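Local coordinates for CysE, serine acetyltransferase (Brucella abortus, PDB 4HZD), which probably transfers the acetyl group of acetyl-coenzyme A to L-serine, giving O-acetylserine for cysteine biosynthesis, at residues Thr245-Gly248 with Ile253-Glu256; Tyr99-Ala104 with Asn183-His188; His119-His124 with Leu164-Ala169; Tyr114-His119 with Ile149-Ile154. All blocks are in the same frame, centred on the assembly; numbering follows the deposited sequence.

Contact 1 (Thr245-Gly248 with Ile253-Glu256). With COA (coenzyme A), chain C.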
loop_
_atom_site.group_PDB
_atom_site.type_symbol
_atom_site.label_atom_id
_atom_site.label_comp_id
_atom_site.label_asym_id
_atom_site.label_seq_id
_atom_site.Cartn_x
_atom_site.Cartn_y
_atom_site.Cartn_z
ATOM N N THR A 245 6.297 -46.898 14.386
ATOM C CA THR A 245 6.086 -46.200 13.119
ATOM C C THR A 245 4.910 -46.809 12.386
ATOM O O THR A 245 4.803 -48.037 12.311
ATOM C CB THR A 245 7.324 -46.186 12.221
ATOM O OG1 THR A 245 8.450 -45.727 12.973
ATOM C CG2 THR A 245 7.107 -45.262 11.027
ATOM N N VAL A 246 4.008 -45.953 11.886
ATOM C CA VAL A 246 2.934 -46.396 11.000
ATOM C C VAL A 246 3.087 -45.840 9.602
ATOM O O VAL A 246 3.602 -44.736 9.394
ATOM C CB VAL A 246 1.493 -46.143 11.563
ATOM C CG1 VAL A 246 1.442 -46.510 13.032
ATOM C CG2 VAL A 246 1.049 -44.693 11.407
ATOM N N ALA A 247 2.654 -46.624 8.633
ATOM C CA ALA A 247 2.648 -46.157 7.241
ATOM C C ALA A 247 1.500 -46.789 6.515
ATOM O O ALA A 247 0.970 -47.788 6.975
ATOM C CB ALA A 247 3.975 -46.476 6.566
ATOM N N GLY A 248 1.091 -46.191 5.398
ATOM C CA GLY A 248 0.135 -46.802 4.492
ATOM C C GLY A 248 -1.270 -46.199 4.446
ATOM O O GLY A 248 -1.639 -45.335 5.262
ATOM N N ILE A 253 1.030 -50.470 11.561
ATOM C CA ILE A 253 2.327 -50.459 12.237
ATOM C C ILE A 253 3.361 -51.146 11.358
ATOM O O ILE A 253 3.144 -52.262 10.877
ATOM C CB ILE A 253 2.264 -51.089 13.644
ATOM C CG1 ILE A 253 1.346 -50.247 14.530
ATOM C CG2 ILE A 253 3.663 -51.168 14.246
ATOM C CD1 ILE A 253 0.738 -50.991 15.694
ATOM N N ILE A 254 4.464 -50.463 11.107
ATOM C CA ILE A 254 5.500 -51.003 10.240
ATOM C C ILE A 254 6.764 -51.224 11.049
ATOM O O ILE A 254 7.745 -51.735 10.524
ATOM C CB ILE A 254 5.798 -50.123 8.980
ATOM C CG1 ILE A 254 6.170 -48.682 9.359
ATOM C CG2 ILE A 254 4.634 -50.087 7.998
ATOM C CD1 ILE A 254 7.653 -48.446 9.336
ATOM N N GLY A 255 6.748 -50.840 12.321
ATOM C CA GLY A 255 7.916 -51.018 13.149
ATOM C C GLY A 255 7.890 -50.305 14.478
ATOM O O GLY A 255 6.900 -49.692 14.861
ATOM N N GLU A 256 9.016 -50.382 15.172
ATOM C CA GLU A 256 9.145 -49.869 16.519
ATOM C C GLU A 256 10.053 -48.652 16.499
ATOM O O GLU A 256 10.983 -48.586 15.706
ATOM C CB GLU A 256 9.781 -50.950 17.376
ATOM C CG GLU A 256 9.503 -50.863 18.859
ATOM C CD GLU A 256 10.139 -52.025 19.600
ATOM O OE1 GLU A 256 9.690 -53.169 19.387
ATOM O OE2 GLU A 256 11.090 -51.797 20.388
HETATM N N1A COA C . 4.346 -45.243 2.891
HETATM C C2A COA C . 4.153 -46.575 2.767
HETATM N N3A COA C . 5.008 -47.495 3.264
HETATM C C4A COA C . 6.145 -47.111 3.911
HETATM C C5A COA C . 6.436 -45.677 4.073
HETATM C C6A COA C . 5.437 -44.726 3.511
HETATM N N6A COA C . 5.600 -43.381 3.607
HETATM N N7A COA C . 7.608 -45.606 4.745
HETATM C C8A COA C . 8.030 -46.875 4.994
HETATM N N9A COA C . 7.154 -47.766 4.491
HETATM C C1B COA C . 7.231 -49.251 4.530
HETATM C C2B COA C . 8.329 -49.792 3.627
HETATM O O2B COA C . 7.881 -49.904 2.274
HETATM C C3B COA C . 8.619 -51.141 4.256
HETATM O O3B COA C . 7.738 -52.147 3.718
HETATM P P3B COA C . 8.249 -53.630 3.293
HETATM O O7A COA C . 9.025 -54.071 4.521
HETATM O O8A COA C . 9.088 -53.415 2.049
HETATM O O9A COA C . 6.981 -54.416 3.011
HETATM C C4B COA C . 8.343 -50.914 5.747
HETATM O O4B COA C . 7.500 -49.757 5.841
HETATM C C5B COA C . 9.618 -50.662 6.549
HETATM O O5B COA C . 10.254 -49.473 6.071
HETATM P P1A COA C . 11.397 -48.697 6.908
HETATM O O1A COA C . 11.922 -47.593 6.014
HETATM O O2A COA C . 12.352 -49.727 7.479
HETATM O O3A COA C . 10.548 -48.054 8.135
HETATM P P2A COA C . 10.951 -46.703 8.934
HETATM O O4A COA C . 12.457 -46.623 8.982
HETATM O O5A COA C . 10.168 -46.648 10.230
HETATM O O6A COA C . 10.400 -45.525 7.961
HETATM C CBP COA C . 9.389 -43.260 7.979
HETATM C CCP COA C . 10.629 -44.129 8.216
HETATM C CDP COA C . 8.190 -44.141 7.662
HETATM C CEP COA C . 9.124 -42.494 9.279
HETATM C CAP COA C . 9.689 -42.293 6.799
HETATM O OAP COA C . 10.083 -43.001 5.602
HETATM C C9P COA C . 8.563 -41.340 6.440
HETATM O O9P COA C . 7.849 -41.538 5.458
HETATM N N8P COA C . 8.421 -40.291 7.253
HETATM C C7P COA C . 8.045 -38.967 6.806
HETATM C C6P COA C . 9.243 -38.115 6.394
HETATM C C5P COA C . 8.761 -36.927 5.588
HETATM O O5P COA C . 7.566 -36.685 5.500
HETATM N N4P COA C . 9.731 -36.198 5.005
HETATM C C3P COA C . 9.539 -35.129 4.038
HETATM C C2P COA C . 10.786 -34.254 3.930
HETATM S S1P COA C . 10.350 -32.700 3.116
#

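Contact 2 (Tyr99-Ala104 with Asn183-His188)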
loop_
_atom_site.group_PDB
_atom_site.type_symbol
_atom_site.label_atom_id
_atom_site.label_comp_id
_atom_site.label_asym_id
_atom_site.label_seq_id
_atom_site.Cartn_x
_atom_site.Cartn_y
_atom_site.Cartn_z
ATOM N N TYR A 99 15.914 -25.151 15.212
ATOM C CA TYR A 99 17.368 -25.166 15.205
ATOM C C TYR A 99 17.853 -26.618 15.368
ATOM O O TYR A 99 18.721 -27.060 14.621
ATOM C CB TYR A 99 17.936 -24.239 16.291
ATOM C CG TYR A 99 19.460 -24.198 16.294
ATOM C CD1 TYR A 99 20.171 -23.418 15.363
ATOM C CD2 TYR A 99 20.186 -24.945 17.210
ATOM C CE1 TYR A 99 21.560 -23.387 15.358
ATOM C CE2 TYR A 99 21.573 -24.914 17.225
ATOM C CZ TYR A 99 22.255 -24.134 16.309
ATOM O OH TYR A 99 23.630 -24.137 16.331
ATOM N N ASP A 100 17.242 -27.345 16.305
ATOM C CA ASP A 100 17.604 -28.748 16.602
ATOM C C ASP A 100 17.150 -29.777 15.582
ATOM O O ASP A 100 17.800 -30.809 15.438
ATOM C CB ASP A 100 17.071 -29.157 17.981
ATOM C CG ASP A 100 17.781 -28.433 19.120
ATOM O OD1 ASP A 100 18.888 -27.925 18.919
ATOM O OD2 ASP A 100 17.221 -28.360 20.218
ATOM N N ARG A 101 16.043 -29.508 14.882
ATOM C CA ARG A 101 15.376 -30.529 14.072
ATOM C C ARG A 101 15.496 -30.327 12.551
ATOM O O ARG A 101 15.253 -31.256 11.836
ATOM C CB ARG A 101 13.896 -30.705 14.466
ATOM C CG ARG A 101 13.643 -31.017 15.944
ATOM C CD ARG A 101 12.157 -31.169 16.253
ATOM N NE ARG A 101 11.948 -30.863 17.660
ATOM C CZ ARG A 101 10.799 -30.532 18.240
ATOM N NH1 ARG A 101 9.656 -30.489 17.564
ATOM N NH2 ARG A 101 10.804 -30.260 19.541
ATOM N N ASP A 102 15.867 -29.132 12.064
ATOM C CA ASP A 102 16.015 -28.902 10.605
ATOM C C ASP A 102 17.458 -28.674 10.139
ATOM O O ASP A 102 18.026 -27.615 10.417
ATOM C CB ASP A 102 15.207 -27.683 10.160
ATOM C CG ASP A 102 14.984 -27.625 8.620
ATOM O OD1 ASP A 102 15.640 -28.353 7.828
ATOM O OD2 ASP A 102 14.133 -26.817 8.200
ATOM N N PRO A 103 18.019 -29.616 9.350
ATOM C CA PRO A 103 19.400 -29.453 8.846
ATOM C C PRO A 103 19.562 -28.333 7.788
ATOM O O PRO A 103 20.685 -27.838 7.571
ATOM C CB PRO A 103 19.711 -30.818 8.214
ATOM C CG PRO A 103 18.602 -31.742 8.659
ATOM C CD PRO A 103 17.405 -30.862 8.848
ATOM N N ALA A 104 18.449 -27.933 7.171
ATOM C CA ALA A 104 18.454 -27.016 6.041
ATOM C C ALA A 104 18.791 -25.573 6.416
ATOM O O ALA A 104 19.071 -24.771 5.538
ATOM C CB ALA A 104 17.104 -27.078 5.330
ATOM N N ASN A 183 6.923 -30.912 22.045
ATOM C CA ASN A 183 7.948 -31.542 21.222
ATOM C C ASN A 183 7.437 -32.390 20.040
ATOM O O ASN A 183 7.937 -33.490 19.772
ATOM C CB ASN A 183 8.920 -32.335 22.107
ATOM C CG ASN A 183 9.413 -31.517 23.286
ATOM O OD1 ASN A 183 9.327 -31.962 24.419
ATOM N ND2 ASN A 183 9.852 -30.278 23.028
ATOM N N VAL A 184 6.445 -31.872 19.338
ATOM C CA VAL A 184 5.955 -32.534 18.123
ATOM C C VAL A 184 6.565 -31.885 16.873
ATOM O O VAL A 184 6.832 -30.674 16.866
ATOM C CB VAL A 184 4.413 -32.502 18.115
ATOM C CG1 VAL A 184 3.829 -33.071 16.830
ATOM C CG2 VAL A 184 3.913 -33.312 19.304
ATOM N N SER A 185 6.823 -32.688 15.847
ATOM C CA SER A 185 7.180 -32.166 14.526
ATOM C C SER A 185 6.111 -32.546 13.526
ATOM O O SER A 185 5.706 -33.726 13.434
ATOM C CB SER A 185 8.541 -32.678 14.055
ATOM O OG SER A 185 9.547 -32.253 14.960
ATOM N N ILE A 186 5.621 -31.548 12.780
ATOM C CA ILE A 186 4.560 -31.760 11.791
ATOM C C ILE A 186 4.992 -31.204 10.421
ATOM O O ILE A 186 5.454 -30.063 10.310
ATOM C CB ILE A 186 3.211 -31.121 12.226
ATOM C CG1 ILE A 186 2.795 -31.544 13.653
ATOM C CG2 ILE A 186 2.090 -31.430 11.219
ATOM C CD1 ILE A 186 1.483 -30.943 14.114
ATOM N N LEU A 187 4.837 -32.000 9.373
ATOM C CA LEU A 187 5.206 -31.524 8.043
ATOM C C LEU A 187 4.039 -30.883 7.269
ATOM O O LEU A 187 2.956 -30.782 7.797
ATOM C CB LEU A 187 5.971 -32.625 7.273
ATOM C CG LEU A 187 7.442 -32.291 7.650
ATOM C CD1 LEU A 187 8.011 -33.146 8.770
ATOM C CD2 LEU A 187 8.353 -32.192 6.438
ATOM N N HIS A 188 4.287 -30.403 6.052
ATOM C CA HIS A 188 3.223 -29.866 5.164
ATOM C C HIS A 188 2.282 -30.966 4.701
ATOM O O HIS A 188 2.643 -32.162 4.704
ATOM C CB HIS A 188 3.841 -29.253 3.917
ATOM C CG HIS A 188 4.743 -30.211 3.176
ATOM N ND1 HIS A 188 5.924 -30.623 3.685
ATOM C CD2 HIS A 188 4.593 -30.856 1.944
ATOM C CE1 HIS A 188 6.518 -31.471 2.821
ATOM N NE2 HIS A 188 5.694 -31.627 1.756
#

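Contact 3 (His119-His124 with Leu164-Ala169)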
loop_
_atom_site.group_PDB
_atom_site.type_symbol
_atom_site.label_atom_id
_atom_site.label_comp_id
_atom_site.label_asym_id
_atom_site.label_seq_id
_atom_site.Cartn_x
_atom_site.Cartn_y
_atom_site.Cartn_z
ATOM N N HIS A 119 5.913 -18.815 12.068
ATOM C CA HIS A 119 5.007 -17.660 12.112
ATOM C C HIS A 119 3.578 -18.123 12.353
ATOM O O HIS A 119 2.840 -17.516 13.152
ATOM C CB HIS A 119 5.068 -16.849 10.817
ATOM C CG HIS A 119 6.447 -16.321 10.497
ATOM N ND1 HIS A 119 6.915 -16.250 9.250
ATOM C CD2 HIS A 119 7.474 -15.914 11.328
ATOM C CE1 HIS A 119 8.178 -15.776 9.274
ATOM N NE2 HIS A 119 8.508 -15.566 10.552
ATOM N N ALA A 120 3.168 -19.220 11.704
ATOM C CA ALA A 120 1.815 -19.745 11.962
ATOM C C ALA A 120 1.605 -20.184 13.401
ATOM O O ALA A 120 0.513 -20.055 13.942
ATOM C CB ALA A 120 1.468 -20.875 11.024
ATOM N N ILE A 121 2.603 -20.800 14.004
ATOM C CA ILE A 121 2.393 -21.316 15.351
ATOM C C ILE A 121 2.052 -20.176 16.318
ATOM O O ILE A 121 1.091 -20.269 17.111
ATOM C CB ILE A 121 3.617 -22.087 15.866
ATOM C CG1 ILE A 121 3.727 -23.454 15.193
ATOM C CG2 ILE A 121 3.510 -22.352 17.362
ATOM C CD1 ILE A 121 5.148 -23.999 15.301
ATOM N N GLN A 122 2.840 -19.110 16.256
ATOM C CA GLN A 122 2.637 -17.963 17.164
ATOM C C GLN A 122 1.349 -17.219 16.826
ATOM O O GLN A 122 0.644 -16.726 17.717
ATOM C CB GLN A 122 3.857 -17.029 17.173
ATOM C CG GLN A 122 5.205 -17.733 17.180
ATOM C CD GLN A 122 5.298 -18.865 18.221
ATOM O OE1 GLN A 122 4.628 -18.835 19.270
ATOM N NE2 GLN A 122 6.146 -19.839 17.951
ATOM N N THR A 123 1.003 -17.184 15.545
ATOM C CA THR A 123 -0.277 -16.600 15.128
ATOM C C THR A 123 -1.408 -17.397 15.742
ATOM O O THR A 123 -2.317 -16.807 16.309
ATOM C CB THR A 123 -0.456 -16.517 13.584
ATOM O OG1 THR A 123 0.599 -15.754 13.025
ATOM C CG2 THR A 123 -1.778 -15.828 13.246
ATOM N N HIS A 124 -1.310 -18.743 15.747
ATOM C CA HIS A 124 -2.318 -19.518 16.453
ATOM C C HIS A 124 -2.388 -19.224 17.935
ATOM O O HIS A 124 -3.477 -19.117 18.499
ATOM C CB HIS A 124 -2.125 -21.020 16.321
ATOM C CG HIS A 124 -3.084 -21.783 17.201
ATOM N ND1 HIS A 124 -4.420 -21.794 16.968
ATOM C CD2 HIS A 124 -2.885 -22.459 18.409
ATOM C CE1 HIS A 124 -5.030 -22.510 17.935
ATOM N NE2 HIS A 124 -4.093 -22.903 18.816
ATOM N N LEU A 164 7.050 -26.937 19.252
ATOM C CA LEU A 164 6.419 -27.450 18.029
ATOM C C LEU A 164 7.210 -27.027 16.801
ATOM O O LEU A 164 7.551 -25.856 16.655
ATOM C CB LEU A 164 4.989 -26.947 17.945
ATOM C CG LEU A 164 4.129 -27.345 16.731
ATOM C CD1 LEU A 164 3.976 -28.867 16.620
ATOM C CD2 LEU A 164 2.768 -26.664 16.884
ATOM N N PHE A 165 7.525 -27.997 15.952
ATOM C CA PHE A 165 8.158 -27.754 14.674
ATOM C C PHE A 165 7.191 -28.040 13.512
ATOM O O PHE A 165 6.752 -29.192 13.315
ATOM C CB PHE A 165 9.437 -28.578 14.608
ATOM C CG PHE A 165 10.184 -28.469 13.305
ATOM C CD1 PHE A 165 10.310 -27.247 12.646
ATOM C CD2 PHE A 165 10.822 -29.579 12.781
ATOM C CE1 PHE A 165 11.022 -27.157 11.456
ATOM C CE2 PHE A 165 11.533 -29.510 11.580
ATOM C CZ PHE A 165 11.634 -28.301 10.922
ATOM N N LEU A 166 6.841 -26.976 12.776
ATOM C CA LEU A 166 5.921 -27.029 11.639
ATOM C C LEU A 166 6.742 -26.844 10.372
ATOM O O LEU A 166 7.015 -25.702 9.927
ATOM C CB LEU A 166 4.888 -25.903 11.763
ATOM C CG LEU A 166 3.415 -26.247 11.733
ATOM C CD1 LEU A 166 3.065 -27.315 12.781
ATOM C CD2 LEU A 166 2.554 -24.979 11.931
ATOM N N ASP A 167 7.192 -27.957 9.820
ATOM C CA ASP A 167 8.253 -27.909 8.832
ATOM C C ASP A 167 7.600 -27.738 7.477
ATOM O O ASP A 167 6.768 -28.555 7.101
ATOM C CB ASP A 167 9.079 -29.222 8.905
ATOM C CG ASP A 167 10.299 -29.239 7.934
ATOM O OD1 ASP A 167 10.715 -28.177 7.418
ATOM O OD2 ASP A 167 10.843 -30.338 7.697
ATOM N N HIS A 168 7.945 -26.665 6.752
ATOM C CA HIS A 168 7.370 -26.377 5.385
ATOM C C HIS A 168 5.961 -25.848 5.468
ATOM O O HIS A 168 5.673 -24.830 4.857
ATOM C CB HIS A 168 7.466 -27.579 4.417
ATOM C CG HIS A 168 8.870 -28.087 4.216
ATOM N ND1 HIS A 168 9.872 -27.302 3.764
ATOM C CD2 HIS A 168 9.438 -29.358 4.440
ATOM C CE1 HIS A 168 11.033 -28.013 3.710
ATOM N NE2 HIS A 168 10.769 -29.267 4.124
ATOM N N ALA A 169 5.118 -26.514 6.276
ATOM C CA ALA A 169 3.760 -26.092 6.705
ATOM C C ALA A 169 2.641 -26.032 5.689
ATOM O O ALA A 169 1.482 -26.191 6.066
ATOM C CB ALA A 169 3.813 -24.770 7.516
#

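Contact 4 (Tyr114-His119 with Ile149-Ile154)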
loop_
_atom_site.group_PDB
_atom_site.type_symbol
_atom_site.label_atom_id
_atom_site.label_comp_id
_atom_site.label_asym_id
_atom_site.label_seq_id
_atom_site.Cartn_x
_atom_site.Cartn_y
_atom_site.Cartn_z
ATOM N N TYR A 114 11.893 -16.075 8.472
ATOM C CA TYR A 114 11.589 -16.728 7.183
ATOM C C TYR A 114 10.522 -17.828 7.210
ATOM O O TYR A 114 9.706 -17.953 6.278
ATOM C CB TYR A 114 12.878 -17.201 6.465
ATOM C CG TYR A 114 13.908 -16.107 6.298
ATOM C CD1 TYR A 114 13.588 -14.907 5.641
ATOM C CD2 TYR A 114 15.203 -16.234 6.851
ATOM C CE1 TYR A 114 14.516 -13.871 5.537
ATOM C CE2 TYR A 114 16.140 -15.214 6.728
ATOM C CZ TYR A 114 15.800 -14.042 6.046
ATOM O OH TYR A 114 16.708 -13.010 5.943
ATOM N N LEU A 115 10.496 -18.608 8.283
ATOM C CA LEU A 115 9.762 -19.860 8.202
ATOM C C LEU A 115 8.302 -19.717 8.616
ATOM O O LEU A 115 7.974 -19.463 9.787
ATOM C CB LEU A 115 10.497 -21.008 8.893
ATOM C CG LEU A 115 11.989 -21.031 8.517
ATOM C CD1 LEU A 115 12.765 -21.941 9.467
ATOM C CD2 LEU A 115 12.216 -21.381 7.044
ATOM N N LYS A 116 7.430 -19.850 7.624
ATOM C CA LYS A 116 6.001 -19.602 7.836
ATOM C C LYS A 116 5.382 -20.572 8.836
ATOM O O LYS A 116 4.443 -20.217 9.530
ATOM C CB LYS A 116 5.223 -19.563 6.488
ATOM C CG LYS A 116 5.042 -20.916 5.818
ATOM C CD LYS A 116 4.498 -20.762 4.385
ATOM C CE LYS A 116 3.967 -22.106 3.878
ATOM N NZ LYS A 116 3.704 -22.040 2.403
ATOM N N GLY A 117 5.953 -21.779 8.991
ATOM C CA GLY A 117 5.470 -22.685 10.048
ATOM C C GLY A 117 5.612 -22.060 11.437
ATOM O O GLY A 117 4.665 -22.062 12.240
ATOM N N PHE A 118 6.784 -21.495 11.716
ATOM C CA PHE A 118 7.017 -20.828 12.996
ATOM C C PHE A 118 6.077 -19.600 13.138
ATOM O O PHE A 118 5.480 -19.386 14.195
ATOM C CB PHE A 118 8.496 -20.402 13.128
ATOM C CG PHE A 118 8.761 -19.545 14.321
ATOM C CD1 PHE A 118 8.917 -20.121 15.575
ATOM C CD2 PHE A 118 8.876 -18.145 14.195
ATOM C CE1 PHE A 118 9.163 -19.333 16.691
ATOM C CE2 PHE A 118 9.125 -17.350 15.306
ATOM C CZ PHE A 118 9.254 -17.939 16.565
ATOM N N HIS A 119 5.913 -18.815 12.068
ATOM C CA HIS A 119 5.007 -17.660 12.112
ATOM C C HIS A 119 3.578 -18.123 12.353
ATOM O O HIS A 119 2.840 -17.516 13.152
ATOM C CB HIS A 119 5.068 -16.849 10.817
ATOM C CG HIS A 119 6.447 -16.321 10.497
ATOM N ND1 HIS A 119 6.915 -16.250 9.250
ATOM C CD2 HIS A 119 7.474 -15.914 11.328
ATOM C CE1 HIS A 119 8.178 -15.776 9.274
ATOM N NE2 HIS A 119 8.508 -15.566 10.552
ATOM N N ILE A 149 -2.109 -16.656 4.072
ATOM C CA ILE A 149 -0.720 -16.210 3.887
ATOM C C ILE A 149 0.301 -17.264 4.276
ATOM O O ILE A 149 1.358 -17.351 3.629
ATOM C CB ILE A 149 -0.425 -14.891 4.662
ATOM C CG1 ILE A 149 -1.351 -13.772 4.191
ATOM C CG2 ILE A 149 1.035 -14.446 4.508
ATOM C CD1 ILE A 149 -1.496 -13.648 2.668
ATOM N N PHE A 150 0.001 -18.062 5.323
ATOM C CA PHE A 150 0.897 -19.155 5.718
ATOM C C PHE A 150 0.415 -20.538 5.254
ATOM O O PHE A 150 1.127 -21.532 5.447
ATOM C CB PHE A 150 1.156 -19.168 7.254
ATOM C CG PHE A 150 1.576 -17.833 7.819
ATOM C CD1 PHE A 150 2.408 -16.947 7.080
ATOM C CD2 PHE A 150 1.157 -17.439 9.114
ATOM C CE1 PHE A 150 2.817 -15.733 7.612
ATOM C CE2 PHE A 150 1.540 -16.194 9.628
ATOM C CZ PHE A 150 2.375 -15.356 8.888
ATOM N N GLN A 151 -0.784 -20.578 4.666
ATOM C CA GLN A 151 -1.445 -21.827 4.196
ATOM C C GLN A 151 -1.647 -22.846 5.299
ATOM O O GLN A 151 -1.633 -24.075 5.055
ATOM C CB GLN A 151 -0.715 -22.417 2.972
ATOM C CG GLN A 151 -0.731 -21.451 1.769
ATOM C CD GLN A 151 0.314 -20.337 1.873
ATOM O OE1 GLN A 151 1.496 -20.593 2.129
ATOM N NE2 GLN A 151 -0.111 -19.104 1.641
ATOM N N THR A 152 -1.831 -22.335 6.522
ATOM C CA THR A 152 -2.018 -23.152 7.720
ATOM C C THR A 152 -3.380 -22.769 8.263
ATOM O O THR A 152 -3.596 -21.621 8.684
ATOM C CB THR A 152 -0.925 -22.878 8.783
ATOM O OG1 THR A 152 -0.818 -21.473 8.977
ATOM C CG2 THR A 152 0.466 -23.350 8.299
ATOM N N ASP A 153 -4.319 -23.701 8.189
ATOM C CA ASP A 153 -5.695 -23.454 8.655
ATOM C C ASP A 153 -5.825 -24.161 10.013
ATOM O O ASP A 153 -6.027 -25.390 10.097
ATOM C CB ASP A 153 -6.727 -23.923 7.606
ATOM C CG ASP A 153 -8.135 -23.843 8.103
ATOM O OD1 ASP A 153 -8.270 -23.617 9.319
ATOM O OD2 ASP A 153 -9.110 -23.975 7.303
ATOM N N ILE A 154 -5.645 -23.388 11.069
ATOM C CA ILE A 154 -5.682 -23.927 12.443
ATOM C C ILE A 154 -6.849 -23.286 13.178
ATOM O O ILE A 154 -6.887 -22.050 13.349
ATOM C CB ILE A 154 -4.355 -23.662 13.184
ATOM C CG1 ILE A 154 -3.162 -24.161 12.349
ATOM C CG2 ILE A 154 -4.376 -24.281 14.576
ATOM C CD1 ILE A 154 -1.765 -23.833 12.859
#

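Contact 1 (Thr245-Gly248 with Ile253-Glu256)
Thr245 faces Ile254 and Gly255 together, a classic beta bulge in the antiparallel hairpin of strands 244-247 and 252-256, beside the coenzyme A bound to the left-handed beta-helix. Three backbone bonds hold the bulge. Thr245 N gives its hydrogen to Gly255 O at 2.9 Å. Going back, Thr245 O takes an almost straight bond from Ile254 N (2.7 Å, 177° at the hydrogen) and a weak one from Gly255 N, so one carbonyl serves both residues of the bulge.

Apolar contacts lie on two faces. Val246 CG1 meets Ile253 CG1 at 4.0 Å on one, while on the coenzyme side Ala247 CB rests 3.9 Å from Ile254 CG2 and Thr245 CG2 packs on Ile254 CD1.

The ligand uses that second face. Ala247 CB comes within 3.5 Å of C4A of the adenine, and Ile254 CG2 and CB border the ribose oxygen O4B. Ile254 CG1 sits between its own backbone N and carbonyl carbon (chi1 56°), which sends CD1 out to the pyrophosphate. Thr245 OG1 makes a weak hydrogen bond to the phosphate oxygen O5A, and Ile254 CD1 lies 3.2 Å from the bridging O3A.

Contact 2 (Tyr99-Ala104 with Asn183-His188)
Arg101 reaches from the C-terminal end of helix 87-101 to Ser185, its chain extended from CG to NE (chi2 180°) so that the guanidinium arrives end-on at segment 183-188. NH1 donates to Ser185 OG at 3.1 Å, with the hydroxyl oxygen tilted 22° from the guanidinium plane. Val184 O lies at the edge of the guanidinium, in its plane, 2.9 Å from Arg101 NH1. Ser185 OG also lies 3.1 Å from Arg101 CD, so the hydroxyl is tucked against the arginine chain as well as its head.

Ser185 belongs to strand 185-186, one of the short parallel strands of the left-handed beta-helix, and the contact therefore ties the helical N-terminal part of the chain to the side of that helix. NH2 turns to the previous coil, where it is hydrogen-bonded to Gly163 O, and Phe165 packs against the arginine from the neighbouring strand.

Asn183 crosses Arg101 at about a right angle, its amide plane turned 79° from the guanidinium; Arg101 NH2 lies 3.6 Å from Asn183 CA and equally far from Asn183 ND2. Just past the helix end, Asp102 OD1 accepts from Ala104 N at 2.9 Å, closing an Asx turn.

Contact 3 (His119-His124 with Leu164-Ala169)
Where helix 116-132 lies against the first coils of the left-handed beta-helix, Ile121 packs on Leu164 and Leu166 around strand 165-166. This strand is at the border of its sheet within the chain, and Ile121 lies closest to Leu166 in the backbone, with 7.7 Å between their CA atoms.

Ile121 carries most of the contact. Its CG1 stands anti to the carbonyl carbon (chi1 -74°) and is directed into the pair of leucines, touching CD2 of Leu164 and CD2 of Leu166, each at 3.8 Å. CD1 continues over the strand, 3.3 Å from Leu164 O and 4.0 Å from Leu166 CB. Both leucines cross the isoleucine obliquely. One residue back, Ala120 CB adds a looser touch on Leu166 CD2 at 4.3 Å. Phe165, between the leucines, points the other way and packs against Val98 and Arg101 of helix 87-101.

Within the helix, Thr123 turns its hydroxyl back on its own backbone: OG1 donates to His119 O at 2.9 Å, from above the carbonyl plane, and that oxygen also takes the bond from Thr123 N.

Across the interface itself the side chains that meet are all aliphatic and buried, so helix and strand are held here by shape and exclusion of water, without directional bonds between the segments.

Contact 4 (Tyr114-His119 with Ile149-Ile154)
The first turn of helix 116-132 runs past the end of helix 136-149, with Lys116 and Phe150 the nearest residues at 5.5 Å between their CA atoms, just where the chain leaves that helix through Gln151, at positive phi, and enters strand 152-154, the first strand of the left-handed beta-helix. Leu115 is the N-cap of helix 116-132.

The aromatic half centres on Phe150. His119 CB sits over one face of the phenyl ring, 4.0 Å from its centroid and 25° off the normal, a CH-pi contact displaced toward the rim, nearest CZ. The two rings themselves meet obliquely, with planes at 45°. The imidazole is held from outside the contact, ND1 by Arg62 and NE2 by Val112 O, while Leu115 O lies over one of its faces. Lys116 CB approaches Phe150 CD1 at 3.9 Å, obliquely to the ring.

Lys116 supplies the polar half. CG lies between the backbone N and the carbonyl carbon (chi1 73°), and from there the chain runs extended past Phe150 O, which comes to 3.3 Å from Lys116 CE. Its amine is buried and has several partners: besides Gln151 it bonds to Thr170 OG1 and to Ser147 OG of the second subunit, which brings the assembly interface into this junction. A bend at chi2 of Gln151 carries its amide to the lysine, the two side chains crossing at about a right angle. Lys116 NZ donates to Gln151 OE1 at 2.7 Å, in the carbonyl plane.

How the contacts relate
Contacts 3 and 4 share helix 116-132 and His119; their centres are 5 Å apart and their segments alternate along the chain. Contact 2, with its centre 10 Å from that of contact 3, encloses both in its chain loop, and its strand 185-186 neighbours strand 165-166 of contact 3, with Ile186 N probably hydrogen-bonded to Phe165 O. These three join the helical part to the first coils of the beta-helix. Contact 1 comes last in the chain, its centre 20 Å from that of contact 2, at the far border of the same mixed sheet. Its Thr245, Ala247 and Ile254 line the pocket of a coenzyme A that reaches back to Leu187 of contact 2 and His168 of contact 3.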